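Alginate lyase (Paenibacillus sp. FPU-7, PDB 6KFN) cleaves alginate as a lyase, probably by beta-elimination at the glycosidic bonds of its mannuronate-containing chains. Local coordinates at residues Val59-Leu64 with Gly86-Gly91. Numbering follows the deposited sequence.
Sequences VNPAVL and GLKMTG
Val63 and Leu64 pair in parallel register with Lys88 and Met89, the backbones joined by three hydrogen bonds: Lys88 N to Ala62 O (3.0 Å), Leu64 N to Lys88 O (2.8 Å) and Thr90 N to Leu64 O (3.0 Å). Lys88 thus grips the neighbouring chain through both its amide and its carbonyl, and its carbonyl oxygen also receives a CA-H...O contact from Val63. On the face that carries Val63 and Lys88, the lysine chain, fully extended beyond CG, runs back across Val63 and the proline ring of Pro61. Its CD touches Val63 CG2 at 3.8 Å, and its CE comes to 4.0 Å from Pro61 CD. This course brings NZ to a water that accepts from it and donates to both Asn60 OD1 and Pro61 O, tying the ammonium to the preceding loop. Val63 CG1, anti to the backbone N (chi1 -180°), is turned instead to Thr90, meeting its CG2 at 3.7 Å; the two methyl branches of the valine therefore serve different partners. With both branches removed, as by an alanine at Val63, the Thr90 methyl and the aliphatic part of Lys88 would probably each lose this contact, opening a gap between them. Thr90 OG1 is bonded to the carbonyl of Tyr112 on strand 110-114 of the next turn. Leu64 and Met89 point together to the opposite face, side by side, with Leu64 CD1 4.2 Å from Met89 CE in one of the methionine's two conformers. Next to them Ala62 CB packs on Leu87 CD2 (3.8 Å), and Leu29 and Phe35 add to this buried cluster. Strand 63-65 lies between strands 34-36 and 88-92, and such parallel stacking of successive turns around an apolar interior is characteristic of the right-handed parallel beta-helix of pectate lyase-like proteins.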
loop_
_atom_site.group_PDB
_atom_site.type_symbol
_atom_site.label_atom_id
_atom_site.label_comp_id
_atom_site.label_asym_id
_atom_site.label_seq_id
_atom_site.Cartn_x
_atom_site.Cartn_y
_atom_site.Cartn_z
ATOM N N VAL A 59 -18.907 11.563 -7.643
ATOM C CA VAL A 59 -20.037 10.730 -8.040
ATOM C C VAL A 59 -19.569 9.632 -8.980
ATOM O O VAL A 59 -19.929 8.466 -8.817
ATOM C CB VAL A 59 -21.169 11.573 -8.649
ATOM C CG1 VAL A 59 -22.248 10.656 -9.239
ATOM C CG2 VAL A 59 -21.757 12.494 -7.589
ATOM N N ASN A 60 -18.710 9.972 -9.938
ATOM C CA ASN A 60 -18.235 9.022 -10.937
ATOM C C ASN A 60 -16.765 9.349 -11.129
ATOM O O ASN A 60 -16.397 10.011 -12.111
ATOM C CB ASN A 60 -18.996 9.217 -12.247
ATOM C CG ASN A 60 -18.875 8.047 -13.185
ATOM O OD1 ASN A 60 -18.189 7.075 -12.916
ATOM N ND2 ASN A 60 -19.595 8.119 -14.290
ATOM N N PRO A 61 -15.898 8.936 -10.201
ATOM C CA PRO A 61 -14.487 9.364 -10.250
ATOM C C PRO A 61 -13.835 9.088 -11.590
ATOM O O PRO A 61 -14.064 8.056 -12.216
ATOM C CB PRO A 61 -13.830 8.546 -9.141
ATOM C CG PRO A 61 -14.967 8.282 -8.179
ATOM C CD PRO A 61 -16.177 8.079 -9.039
ATOM N N ALA A 62 -12.928 9.990 -11.990
ATOM C CA ALA A 62 -12.038 9.717 -13.100
ATOM C C ALA A 62 -11.213 8.462 -12.831
ATOM O O ALA A 62 -10.849 8.173 -11.690
ATOM C CB ALA A 62 -11.124 10.924 -13.322
ATOM N N VAL A 63 -10.882 7.761 -13.908
ATOM C CA VAL A 63 -10.143 6.509 -13.870
ATOM C C VAL A 63 -8.838 6.658 -14.634
ATOM O O VAL A 63 -8.845 7.087 -15.791
ATOM C CB VAL A 63 -10.936 5.359 -14.505
ATOM C CG1 VAL A 63 -10.139 4.050 -14.449
ATOM C CG2 VAL A 63 -12.305 5.176 -13.835
ATOM N N LEU A 64 -7.720 6.286 -13.998
ATOM C CA LEU A 64 -6.461 6.107 -14.687
ATOM C C LEU A 64 -6.284 4.619 -14.963
ATOM O O LEU A 64 -6.181 3.821 -14.042
ATOM C CB LEU A 64 -5.264 6.618 -13.873
ATOM C CG LEU A 64 -5.329 8.046 -13.371
ATOM C CD1 LEU A 64 -4.008 8.425 -12.735
ATOM C CD2 LEU A 64 -5.687 9.001 -14.469
ATOM N N GLY A 86 -8.969 11.176 -4.994
ATOM C CA GLY A 86 -10.278 10.891 -5.539
ATOM C C GLY A 86 -10.312 10.146 -6.834
ATOM O O GLY A 86 -11.326 10.162 -7.501
ATOM N N LEU A 87 -9.273 9.456 -7.205
ATOM C CA LEU A 87 -9.155 8.774 -8.479
ATOM C C LEU A 87 -9.283 7.265 -8.319
ATOM O O LEU A 87 -8.937 6.697 -7.289
ATOM C CB LEU A 87 -7.784 9.074 -9.085
ATOM C CG LEU A 87 -7.579 10.554 -9.468
ATOM C CD1 LEU A 87 -6.123 10.834 -9.767
ATOM C CD2 LEU A 87 -8.381 10.891 -10.671
ATOM N N LYS A 88 -9.716 6.643 -9.393
ATOM C CA LYS A 88 -9.606 5.199 -9.566
ATOM C C LYS A 88 -8.360 4.889 -10.388
ATOM O O LYS A 88 -8.012 5.648 -11.313
ATOM C CB LYS A 88 -10.857 4.668 -10.276
ATOM C CG LYS A 88 -12.130 4.822 -9.488
ATOM C CD LYS A 88 -13.392 4.405 -10.249
ATOM C CE LYS A 88 -14.607 4.377 -9.406
ATOM N NZ LYS A 88 -15.769 3.944 -10.245
ATOM N N MET A 89 -7.703 3.778 -10.074
ATOM C CA MET A 89 -6.537 3.309 -10.806
ATOM C C MET A 89 -6.724 1.820 -11.089
ATOM O O MET A 89 -7.005 1.051 -10.168
ATOM C CB MET A 89 -5.211 3.493 -10.032
ATOM C CG MET A 89 -4.666 4.912 -9.902
ATOM S SD MET A 89 -5.431 5.836 -8.590
ATOM C CE MET A 89 -4.445 7.377 -8.715
ATOM N N THR A 90 -6.550 1.422 -12.337
ATOM C CA THR A 90 -6.807 0.057 -12.731
ATOM C C THR A 90 -5.998 -0.337 -13.941
ATOM O O THR A 90 -5.378 0.488 -14.606
ATOM C CB THR A 90 -8.321 -0.102 -12.985
ATOM O OG1 THR A 90 -8.669 -1.484 -13.072
ATOM C CG2 THR A 90 -8.803 0.567 -14.260
ATOM N N GLY A 91 -6.068 -1.637 -14.265
ATOM C CA GLY A 91 -5.715 -2.043 -15.608
ATOM C C GLY A 91 -4.241 -1.999 -15.962
ATOM O O GLY A 91 -3.878 -1.715 -17.118
HETATM O O HOH W 1 -16.018 6.130 -12.118
#